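Local coordinates for protein 6-phospho-beta-d glycosidase (Streptococcus pyogenes, PDB 5FOO) that probably hydrolyses 6-phospho-beta-glucosides as a family 1 glycoside hydrolase and here binds 6-phosphocyclophellitol in its ligand pocket, at residues Leu434-Ile439 with Val443-Ala448; Ser372-Tyr377 with Gly382-Asp387; Asp85-Thr90 with Gln128-Trp133; Ile115-Phe120 with Val143-Val148. The protein carries 1 engineered substitution. All blocks are in the same frame, centred on the assembly; numbering follows the deposited sequence.

Interaction 1: Leu434-Ile439 with Val443-Ala448; sequences LVENNI and VRRPKA
Val443, just ahead of strand 444-446, accepts a nearly straight bond at its carbonyl O from Asn438 N (3.0 Å, 171° at the hydrogen). The strand pairs with 435-437 in an antiparallel beta hairpin between the last barrel strand, 410-416, and helix 448-459. Next comes Arg444, in a non-hydrogen-bonded pair with Asn437. The two side chains run alongside each other, and Arg444 NH1 reaches Asn437 OD1 at 3.0 Å from above the amide plane, with the amide and guanidinium planes almost perpendicular. A bend at chi2 (69°) turns the guanidinium back to this amide; its stronger partner is Asp61, while the Asn437 amide also bonds Gln442. Arg445 and Glu436 form the hydrogen-bonded pair: Glu436 N donates to Arg445 O at 2.8 Å and Arg445 N to Glu436 O at 3.0 Å. Their charged ends diverge, Glu436 to Arg378 and Arg445 to the carbonyl of Thr381. Pro446, which has no N-H to give, faces Val435 instead, whose CG1 lies 3.7 Å from the proline N. Lys447 N then bonds Leu434 O in the carbonyl plane (2.8 Å), and its extended side chain runs alongside Glu436, CE 3.7 Å from Glu436 N, before NZ meets Glu374 and Asp420. Backbone bonds thus fix the hairpin itself, whereas most of its charges are spent on tying it to surrounding loops and to helix 54-67.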
# COMPACT_ATOMS: atom_id res chain seq x y z
N LEU A 434 1.44 -2.91 -16.54
CA LEU A 434 0.79 -3.51 -17.72
C LEU A 434 1.15 -2.67 -18.97
O LEU A 434 1.05 -3.12 -20.09
CB LEU A 434 -0.73 -3.44 -17.53
CG LEU A 434 -1.32 -4.16 -16.35
CD1 LEU A 434 -2.79 -3.76 -16.20
CD2 LEU A 434 -1.15 -5.68 -16.47
N VAL A 435 1.47 -1.41 -18.75
CA VAL A 435 1.77 -0.46 -19.80
C VAL A 435 3.14 0.13 -19.50
O VAL A 435 3.39 0.66 -18.42
CB VAL A 435 0.74 0.68 -19.81
CG1 VAL A 435 1.05 1.70 -20.91
CG2 VAL A 435 -0.68 0.09 -20.00
N GLU A 436 3.99 0.10 -20.52
CA GLU A 436 5.36 0.57 -20.44
C GLU A 436 5.35 2.08 -20.40
O GLU A 436 4.54 2.69 -21.09
CB GLU A 436 6.07 0.10 -21.73
CG GLU A 436 7.46 0.61 -21.92
CD GLU A 436 8.06 0.28 -23.28
OE1 GLU A 436 7.40 -0.36 -24.17
OE2 GLU A 436 9.20 0.73 -23.42
N ASN A 437 6.26 2.67 -19.67
CA ASN A 437 6.52 4.08 -19.77
C ASN A 437 7.98 4.29 -20.19
O ASN A 437 8.90 3.72 -19.60
CB ASN A 437 6.32 4.81 -18.45
CG ASN A 437 6.32 6.32 -18.62
OD1 ASN A 437 6.01 6.85 -19.72
ND2 ASN A 437 6.59 7.03 -17.55
N ASN A 438 8.20 5.12 -21.19
CA ASN A 438 9.58 5.54 -21.49
C ASN A 438 9.88 6.67 -20.53
O ASN A 438 9.23 7.71 -20.55
CB ASN A 438 9.67 6.00 -22.92
CG ASN A 438 11.07 6.45 -23.32
OD1 ASN A 438 11.71 7.33 -22.73
ND2 ASN A 438 11.55 5.81 -24.30
N ILE A 439 10.86 6.51 -19.67
CA ILE A 439 11.07 7.53 -18.68
C ILE A 439 11.76 8.79 -19.16
O ILE A 439 11.86 9.75 -18.41
CB ILE A 439 11.71 7.00 -17.40
CG1 ILE A 439 13.07 6.38 -17.67
CG2 ILE A 439 10.78 5.97 -16.79
CD1 ILE A 439 13.87 6.36 -16.40
N VAL A 443 6.25 8.72 -22.95
CA VAL A 443 5.34 8.02 -23.84
C VAL A 443 5.01 6.64 -23.30
O VAL A 443 5.91 5.85 -22.94
CB VAL A 443 5.99 7.86 -25.23
CG1 VAL A 443 5.16 6.94 -26.17
CG2 VAL A 443 6.18 9.24 -25.82
N ARG A 444 3.72 6.32 -23.33
CA ARG A 444 3.23 5.00 -22.88
C ARG A 444 3.10 4.02 -24.05
O ARG A 444 2.84 4.41 -25.18
CB ARG A 444 1.86 5.10 -22.21
CG ARG A 444 1.84 5.64 -20.80
CD ARG A 444 2.18 7.10 -20.75
NE ARG A 444 1.69 7.73 -19.54
CZ ARG A 444 2.39 8.40 -18.63
NH1 ARG A 444 3.74 8.52 -18.69
NH2 ARG A 444 1.73 8.96 -17.61
N ARG A 445 3.27 2.74 -23.76
CA ARG A 445 2.99 1.71 -24.71
C ARG A 445 2.54 0.46 -24.00
O ARG A 445 3.31 -0.15 -23.26
CB ARG A 445 4.26 1.40 -25.52
CG ARG A 445 3.97 0.26 -26.47
CD ARG A 445 4.84 0.24 -27.71
NE ARG A 445 4.15 -0.62 -28.67
CZ ARG A 445 4.62 -1.02 -29.85
NH1 ARG A 445 5.83 -0.65 -30.28
NH2 ARG A 445 3.86 -1.84 -30.60
N PRO A 446 1.28 0.05 -24.24
CA PRO A 446 0.75 -1.19 -23.61
C PRO A 446 1.63 -2.38 -23.85
O PRO A 446 2.12 -2.55 -24.96
CB PRO A 446 -0.58 -1.40 -24.33
CG PRO A 446 -1.03 0.01 -24.66
CD PRO A 446 0.22 0.81 -24.96
N LYS A 447 1.77 -3.22 -22.83
CA LYS A 447 2.49 -4.48 -22.97
C LYS A 447 1.46 -5.56 -23.25
O LYS A 447 0.23 -5.34 -23.12
CB LYS A 447 3.30 -4.83 -21.70
CG LYS A 447 4.08 -3.69 -21.11
CD LYS A 447 4.93 -4.13 -19.91
CE LYS A 447 5.54 -2.93 -19.19
NZ LYS A 447 5.97 -3.19 -17.80
N ALA A 448 1.95 -6.74 -23.65
CA ALA A 448 1.03 -7.85 -23.83
C ALA A 448 0.11 -8.10 -22.63
O ALA A 448 -1.01 -8.56 -22.82
CB ALA A 448 1.77 -9.13 -24.13
O HOH W 1 5.40 -2.43 -24.69

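Interaction 2: Ser372-Tyr377 with Gly382-Asp387; sequences SGEDRY and GQIQDD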
# COMPACT_ATOMS: atom_id res chain seq x y z
N SER A 372 13.49 -6.18 -14.43
CA SER A 372 14.35 -5.23 -15.16
C SER A 372 14.57 -5.62 -16.64
O SER A 372 14.16 -6.68 -17.11
CB SER A 372 15.70 -5.08 -14.45
OG SER A 372 16.34 -6.33 -14.43
N GLY A 373 15.15 -4.71 -17.40
CA GLY A 373 15.56 -5.01 -18.76
C GLY A 373 14.45 -5.54 -19.67
O GLY A 373 14.69 -6.47 -20.49
N GLU A 374 13.26 -4.94 -19.57
CA GLU A 374 12.14 -5.49 -20.33
C GLU A 374 12.29 -5.22 -21.82
O GLU A 374 11.51 -5.76 -22.60
CB GLU A 374 10.77 -4.95 -19.84
CG GLU A 374 10.38 -5.40 -18.45
CD GLU A 374 8.90 -5.19 -18.16
OE1 GLU A 374 8.38 -4.05 -18.40
OE2 GLU A 374 8.29 -6.20 -17.71
N ASP A 375 13.23 -4.35 -22.21
CA ASP A 375 13.67 -4.24 -23.62
C ASP A 375 13.97 -5.53 -24.26
O ASP A 375 13.63 -5.76 -25.40
CB ASP A 375 14.91 -3.41 -23.78
CG ASP A 375 14.61 -2.15 -24.43
OD1 ASP A 375 14.41 -2.17 -25.68
OD2 ASP A 375 14.47 -1.17 -23.69
N ARG A 376 14.57 -6.40 -23.50
CA ARG A 376 14.90 -7.68 -24.02
C ARG A 376 13.71 -8.47 -24.54
O ARG A 376 13.94 -9.30 -25.37
CB ARG A 376 15.67 -8.50 -22.99
CG ARG A 376 17.08 -7.98 -22.72
CD ARG A 376 17.90 -9.02 -21.97
NE ARG A 376 17.22 -9.33 -20.71
CZ ARG A 376 17.37 -8.66 -19.56
NH1 ARG A 376 18.24 -7.66 -19.45
NH2 ARG A 376 16.67 -9.02 -18.50
N TYR A 377 12.47 -8.21 -24.08
CA TYR A 377 11.31 -8.99 -24.48
C TYR A 377 10.43 -8.32 -25.53
O TYR A 377 9.34 -8.82 -25.82
CB TYR A 377 10.44 -9.39 -23.28
CG TYR A 377 11.15 -10.14 -22.17
CD1 TYR A 377 11.86 -9.46 -21.16
CD2 TYR A 377 11.11 -11.54 -22.12
CE1 TYR A 377 12.51 -10.15 -20.14
CE2 TYR A 377 11.75 -12.24 -21.10
CZ TYR A 377 12.45 -11.56 -20.11
OH TYR A 377 13.05 -12.29 -19.10
N GLY A 382 7.59 -4.09 -31.50
CA GLY A 382 7.99 -3.17 -30.42
C GLY A 382 7.26 -3.29 -29.08
O GLY A 382 7.68 -2.72 -28.09
N GLN A 383 6.18 -4.06 -29.03
CA GLN A 383 5.45 -4.34 -27.81
C GLN A 383 6.22 -5.29 -26.95
O GLN A 383 6.62 -6.32 -27.44
CB GLN A 383 4.14 -5.01 -28.15
CG GLN A 383 3.31 -5.45 -26.95
CD GLN A 383 1.92 -5.93 -27.33
OE1 GLN A 383 1.60 -7.12 -27.23
NE2 GLN A 383 1.08 -5.01 -27.74
N ILE A 384 6.37 -4.96 -25.67
CA ILE A 384 6.90 -5.87 -24.68
C ILE A 384 6.02 -7.11 -24.51
O ILE A 384 4.88 -6.98 -24.18
CB ILE A 384 7.12 -5.16 -23.33
CG1 ILE A 384 8.15 -4.03 -23.47
CG2 ILE A 384 7.62 -6.16 -22.29
CD1 ILE A 384 8.32 -3.15 -22.24
N GLN A 385 6.58 -8.30 -24.74
CA GLN A 385 5.88 -9.58 -24.55
C GLN A 385 6.14 -10.10 -23.21
O GLN A 385 6.95 -11.00 -23.04
CB GLN A 385 6.36 -10.61 -25.57
CG GLN A 385 6.16 -10.13 -26.99
CD GLN A 385 4.73 -9.66 -27.27
OE1 GLN A 385 4.49 -8.48 -27.49
NE2 GLN A 385 3.80 -10.59 -27.26
N ASP A 386 5.41 -9.57 -22.24
CA ASP A 386 5.63 -9.92 -20.83
C ASP A 386 4.81 -11.09 -20.41
O ASP A 386 3.95 -10.97 -19.51
CB ASP A 386 5.38 -8.71 -19.91
CG ASP A 386 3.99 -8.06 -20.08
OD1 ASP A 386 3.31 -8.24 -21.13
OD2 ASP A 386 3.60 -7.30 -19.19
N ASP A 387 5.05 -12.26 -21.03
CA ASP A 387 4.28 -13.46 -20.63
C ASP A 387 4.58 -13.94 -19.22
O ASP A 387 3.70 -14.54 -18.60
CB ASP A 387 4.22 -14.59 -21.67
CG ASP A 387 5.50 -14.86 -22.33
OD1 ASP A 387 6.54 -14.96 -21.63
OD2 ASP A 387 5.46 -14.97 -23.58
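Ile384 packs against Glu374 inside the long loop that follows strand 362-367 of the (beta/alpha)8 barrel, where a 3-10 turn at 374-376 folds back on the approach to helix 387-405. This is the close-packed side. The two side chains cross at about a right angle, and Ile384 CD1 touches both Glu374 CB and, at its far end, Glu374 OE1, each at 3.9 Å. CG1 of Ile384 stands anti to its carbonyl carbon (chi1 -63°), which sends CD1 across the glutamate stem at CB, while CG2 rests 3.9 Å from Glu374 O. The carboxylate beyond is buried but well supplied with partners, among them Tyr388 and Arg389 at OE2. Asp386, bonded to Ser449, also pairs with Arg389, so one cation probably eases the proximity of two acidic groups.

Tyr377 marks the looser, solvent-facing side. Its CB remains near Ile384, but the ring leads away to meet that of Tyr388, and its edge lies in plane with Glu374 O. Across this side the two segments are joined through the backbone: Gln385 N donates to Tyr377 O at 3.0 Å, nearly straight at the hydrogen (166°) yet from 49° above the carbonyl plane, with Gln385 CB 3.5 Å from the same oxygen.

Interaction 3: Asp85-Thr90 with Gln128-Trp133; sequences DFEQAT and QAYGGW
Glu87 and Tyr130 alone carry this surface contact, approaching each other from opposite directions. It lies on the periphery of the (beta/alpha)8 barrel, between the loop ahead of helix 93-108 and helix 124-130, one of the helices that follow strand 112-116. The polar interaction is a hydrogen bond from Tyr130 OH to Glu87 OE2. Its modelled length of 2.4 Å is very short, and at this resolution that exact value is doubtful. OE2 sits at the edge of the phenol ring and in its plane, 3.4 Å from Tyr130 CE2, while the carboxylate plane is turned 67° from the ring. A bend at chi2 (-66°) in Glu87 brings its end round to the tyrosine. The second carboxylate oxygen, OE1, is bonded to His137 NE2 on helix 136-153.

Aromatic and apolar contacts surround the tyrosine ring. It meets that of His137 edge-to-face, and Ala129 CB lies 3.7 Å above one face, offset toward the rim. Glu87 in turn rests on Leu141 of helix 136-153.

A third set of bonds shapes the loop behind the glutamate. Asp85 OD1 accepts from Glu87 N at 3.0 Å, forming an Asx turn, and Thr90 OG1 takes the N-H of Asp85 at 3.1 Å.

If the modelled bond holds, both carboxylate oxygens have a partner, the phenol on one and the imidazole on the other. Glu87 thereby joins the loop to two successive helices, and the polar neighbours would be expected to stabilise its negative charge.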
# COMPACT_ATOMS: atom_id res chain seq x y z
N ASP A 85 -0.83 25.47 4.32
CA ASP A 85 -0.32 25.67 5.67
C ASP A 85 -0.77 24.41 6.40
O ASP A 85 -1.96 24.17 6.54
CB ASP A 85 -0.90 26.99 6.23
CG ASP A 85 -0.67 27.19 7.75
OD1 ASP A 85 -0.21 26.28 8.47
OD2 ASP A 85 -1.03 28.29 8.23
N PHE A 86 0.17 23.59 6.82
CA PHE A 86 -0.11 22.34 7.49
C PHE A 86 -0.82 22.49 8.83
O PHE A 86 -1.61 21.63 9.19
CB PHE A 86 1.15 21.52 7.74
CG PHE A 86 1.84 21.07 6.50
CD1 PHE A 86 1.19 20.29 5.58
CD2 PHE A 86 3.16 21.35 6.29
CE1 PHE A 86 1.83 19.85 4.44
CE2 PHE A 86 3.82 20.90 5.15
CZ PHE A 86 3.15 20.14 4.22
N GLU A 87 -0.52 23.55 9.56
CA GLU A 87 -1.04 23.75 10.92
C GLU A 87 -2.52 24.10 10.83
O GLU A 87 -3.26 23.78 11.68
CB GLU A 87 -0.32 24.92 11.63
CG GLU A 87 1.16 24.72 11.87
CD GLU A 87 1.45 23.58 12.87
OE1 GLU A 87 0.62 23.18 13.72
OE2 GLU A 87 2.55 23.09 12.83
N GLN A 88 -2.96 24.73 9.76
CA GLN A 88 -4.36 25.18 9.63
C GLN A 88 -5.09 24.37 8.58
O GLN A 88 -6.24 24.61 8.33
CB GLN A 88 -4.38 26.68 9.24
CG GLN A 88 -4.12 27.62 10.39
CD GLN A 88 -5.36 27.76 11.26
OE1 GLN A 88 -6.31 28.47 10.91
NE2 GLN A 88 -5.38 27.06 12.38
N ALA A 89 -4.41 23.41 7.95
CA ALA A 89 -4.90 22.74 6.76
C ALA A 89 -5.62 23.68 5.75
O ALA A 89 -6.73 23.38 5.28
CB ALA A 89 -5.80 21.59 7.17
N THR A 90 -4.99 24.81 5.42
CA THR A 90 -5.47 25.59 4.30
C THR A 90 -5.09 24.91 2.99
O THR A 90 -4.22 24.04 2.95
CB THR A 90 -4.96 27.00 4.36
OG1 THR A 90 -3.54 27.00 4.46
CG2 THR A 90 -5.54 27.68 5.62
N GLN A 128 10.66 17.32 10.49
CA GLN A 128 11.70 18.24 11.09
C GLN A 128 11.14 18.95 12.30
O GLN A 128 11.72 18.94 13.36
CB GLN A 128 12.23 19.26 10.05
CG GLN A 128 13.13 18.63 8.96
CD GLN A 128 13.45 19.53 7.76
OE1 GLN A 128 12.73 20.47 7.43
NE2 GLN A 128 14.48 19.17 7.04
N ALA A 129 9.94 19.51 12.19
CA ALA A 129 9.34 20.20 13.31
C ALA A 129 8.92 19.33 14.50
O ALA A 129 9.01 19.80 15.66
CB ALA A 129 8.17 21.04 12.84
N TYR A 130 8.43 18.11 14.28
CA TYR A 130 7.82 17.37 15.38
C TYR A 130 8.16 15.92 15.53
O TYR A 130 7.60 15.29 16.37
CB TYR A 130 6.32 17.42 15.23
CG TYR A 130 5.69 18.78 15.11
CD1 TYR A 130 5.60 19.65 16.23
CD2 TYR A 130 5.09 19.18 13.90
CE1 TYR A 130 5.00 20.89 16.12
CE2 TYR A 130 4.49 20.41 13.78
CZ TYR A 130 4.45 21.26 14.89
OH TYR A 130 3.83 22.46 14.74
N GLY A 131 9.02 15.37 14.70
CA GLY A 131 9.25 13.94 14.70
C GLY A 131 8.22 13.17 13.85
O GLY A 131 8.17 11.92 13.89
N GLY A 132 7.44 13.87 13.05
CA GLY A 132 6.62 13.14 12.10
C GLY A 132 5.52 12.33 12.76
O GLY A 132 4.84 12.82 13.66
N TRP A 133 5.38 11.08 12.34
CA TRP A 133 4.40 10.18 12.94
C TRP A 133 4.68 9.89 14.43
O TRP A 133 3.84 9.28 15.13
CB TRP A 133 4.32 8.86 12.15
CG TRP A 133 3.82 9.05 10.75
CD1 TRP A 133 4.52 8.85 9.61
CD2 TRP A 133 2.53 9.53 10.34
NE1 TRP A 133 3.74 9.12 8.51
CE2 TRP A 133 2.51 9.54 8.92
CE3 TRP A 133 1.38 9.90 11.03
CZ2 TRP A 133 1.39 9.91 8.18
CZ3 TRP A 133 0.22 10.29 10.29
CH2 TRP A 133 0.24 10.28 8.88

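Interaction 4: Ile115-Phe120 with Val143-Val148; sequences INLHHF and VAFSKV. With JAZ (6-phosphocyclophellitol), chain G.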
# COMPACT_ATOMS: atom_id res chain seq x y z
N ILE A 115 -9.40 6.21 -3.42
CA ILE A 115 -8.39 7.21 -2.98
C ILE A 115 -7.78 6.88 -1.64
O ILE A 115 -8.50 6.72 -0.65
CB ILE A 115 -8.99 8.58 -3.01
CG1 ILE A 115 -9.47 8.91 -4.45
CG2 ILE A 115 -8.03 9.60 -2.49
CD1 ILE A 115 -8.39 9.07 -5.49
N ASN A 116 -6.44 6.75 -1.64
CA ASN A 116 -5.64 6.56 -0.46
C ASN A 116 -5.14 7.90 0.00
O ASN A 116 -4.83 8.72 -0.83
CB ASN A 116 -4.49 5.62 -0.80
CG ASN A 116 -3.50 5.45 0.34
OD1 ASN A 116 -3.85 5.44 1.55
ND2 ASN A 116 -2.27 5.32 -0.04
N LEU A 117 -5.02 8.12 1.32
CA LEU A 117 -4.50 9.37 1.85
C LEU A 117 -3.04 9.47 2.23
O LEU A 117 -2.56 10.59 2.46
CB LEU A 117 -5.34 9.83 3.02
CG LEU A 117 -6.82 9.90 2.69
CD1 LEU A 117 -7.61 9.95 3.98
CD2 LEU A 117 -7.07 11.08 1.77
N HIS A 118 -2.34 8.35 2.26
CA HIS A 118 -0.93 8.37 2.73
C HIS A 118 -0.25 7.18 2.14
O HIS A 118 -0.64 6.05 2.41
CB HIS A 118 -0.89 8.35 4.25
CG HIS A 118 0.45 8.15 4.85
ND1 HIS A 118 0.69 7.31 5.91
CD2 HIS A 118 1.65 8.71 4.55
CE1 HIS A 118 1.98 7.31 6.21
NE2 HIS A 118 2.58 8.13 5.39
N HIS A 119 0.78 7.43 1.33
CA HIS A 119 1.59 6.35 0.78
C HIS A 119 3.07 6.77 0.90
O HIS A 119 3.69 7.29 -0.05
CB HIS A 119 1.17 6.08 -0.71
CG HIS A 119 1.64 4.78 -1.24
ND1 HIS A 119 0.85 3.96 -2.02
CD2 HIS A 119 2.81 4.12 -1.07
CE1 HIS A 119 1.52 2.87 -2.33
NE2 HIS A 119 2.72 2.94 -1.77
N PHE A 120 3.59 6.58 2.13
CA PHE A 120 4.97 6.83 2.51
C PHE A 120 5.40 8.28 2.29
O PHE A 120 6.60 8.55 2.02
CB PHE A 120 5.94 5.93 1.68
CG PHE A 120 5.56 4.46 1.60
CD1 PHE A 120 4.70 3.83 2.49
CD2 PHE A 120 6.13 3.69 0.60
CE1 PHE A 120 4.39 2.45 2.37
CE2 PHE A 120 5.85 2.33 0.47
CZ PHE A 120 4.99 1.70 1.37
N VAL A 143 -5.41 14.43 10.22
CA VAL A 143 -6.88 14.44 10.29
C VAL A 143 -7.46 15.66 9.64
O VAL A 143 -8.43 15.57 8.92
CB VAL A 143 -7.40 14.36 11.76
CG1 VAL A 143 -8.92 14.56 11.86
CG2 VAL A 143 -6.98 13.02 12.38
N ALA A 144 -6.89 16.81 9.90
CA ALA A 144 -7.37 18.01 9.26
C ALA A 144 -7.21 17.96 7.75
O ALA A 144 -8.12 18.39 6.99
CB ALA A 144 -6.70 19.21 9.88
N PHE A 145 -6.06 17.41 7.28
CA PHE A 145 -5.89 17.13 5.85
C PHE A 145 -6.99 16.20 5.30
O PHE A 145 -7.53 16.46 4.23
CB PHE A 145 -4.48 16.53 5.61
CG PHE A 145 -4.33 15.72 4.39
CD1 PHE A 145 -4.47 16.29 3.14
CD2 PHE A 145 -3.90 14.38 4.47
CE1 PHE A 145 -4.27 15.54 2.01
CE2 PHE A 145 -3.74 13.64 3.35
CZ PHE A 145 -3.92 14.22 2.11
N SER A 146 -7.29 15.13 6.01
CA SER A 146 -8.30 14.15 5.57
C SER A 146 -9.67 14.82 5.44
O SER A 146 -10.39 14.56 4.45
CB SER A 146 -8.36 12.90 6.47
OG SER A 146 -9.05 13.16 7.71
N LYS A 147 -10.01 15.70 6.39
CA LYS A 147 -11.26 16.47 6.33
C LYS A 147 -11.34 17.36 5.08
O LYS A 147 -12.39 17.42 4.42
CB LYS A 147 -11.43 17.40 7.52
CG LYS A 147 -11.97 16.84 8.79
CD LYS A 147 -12.41 18.06 9.64
CE LYS A 147 -13.10 17.66 10.92
NZ LYS A 147 -12.11 17.38 12.00
N VAL A 148 -10.25 18.05 4.72
CA VAL A 148 -10.25 18.78 3.44
C VAL A 148 -10.62 17.82 2.32
O VAL A 148 -11.53 18.13 1.55
CB VAL A 148 -8.90 19.51 3.14
CG1 VAL A 148 -8.89 20.13 1.79
CG2 VAL A 148 -8.60 20.59 4.19
C2 JAZ G . 5.70 -0.46 -4.45
C3 JAZ G . 4.36 0.06 -3.90
C4 JAZ G . 3.96 -0.69 -2.63
C5 JAZ G . 3.85 -2.20 -2.86
C6 JAZ G . 5.11 -2.73 -3.51
C7 JAZ G . 5.51 -1.94 -4.76
C8 JAZ G . 6.69 -2.57 -5.49
O9 JAZ G . 7.80 -2.53 -4.61
P10 JAZ G . 9.26 -2.40 -5.22
O11 JAZ G . 10.14 -2.33 -4.03
O12 JAZ G . 9.33 -1.33 -6.24
O13 JAZ G . 9.48 -3.63 -5.99
O14 JAZ G . 6.17 -2.77 -2.55
O15 JAZ G . 6.05 0.20 -5.67
O16 JAZ G . 4.55 1.42 -3.58
O17 JAZ G . 2.74 -0.18 -2.12
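Leu117 meets Phe145 and Ser146 where strand 112-116 runs out at the C-terminal end of the barrel and helix 136-153 packs on its outer side. The closest approach is by the edge of the Phe145 ring: CE2 points at Leu117 O from 3.4 Å, with the oxygen in the ring plane, and lies 4.1 Å from Leu117 CB. Leu117 CD1 lies against Ser146 CB at 3.9 Å.

One step out, the serine hydroxyl is turned to its own helix. With chi1 at 77°, OG is folded back over the helix backbone and donates to Val143 O at 2.8 Å, an oxygen that also accepts from Lys147 N. On the strand side, Asn116 ND2 makes a weak bond to His118 O at 3.0 Å, within the turn that leads to the ligand pocket. There His119 NE2 donates to O16 of 6-phosphocyclophellitol at 3.0 Å. CD2 of the same imidazole lies over the centre of the Phe120 ring, 3.7 Å above its plane. Gln18, Glu165, Lys337, Trp424 and Tyr432 provide further bonds to the ligand.

Farther out, Trp79 stacks on Phe145, and Val203 of helix 186-208 touches both Leu117 and Ser146. Strand 112-116 lies between strands 72-76 and 159-161, so the contact joins the barrel wall to its outer helical layer.

Along the chain, interactions 3 and 4 interleave and come first, followed by interaction 2 and then interaction 1. Interactions 3 and 4 have centres about 13 Å apart and share the run from strand 112-116 through helices 124-130 and 136-153; they touch where Trp133 packs on His118 and Ala89 on Ala144. Interactions 1 and 2, with centres about 10 Å apart, meet through the Lys447–Glu374 salt bridge and join the hairpin to the loop before helix 387-405. The centres of interactions 2 and 4 lie about 36 Å apart, on opposite sides of the chain's centre. The two pairs thus lie in different sectors of one barrel, with interaction 4 supplying His119 to the ligand pocket.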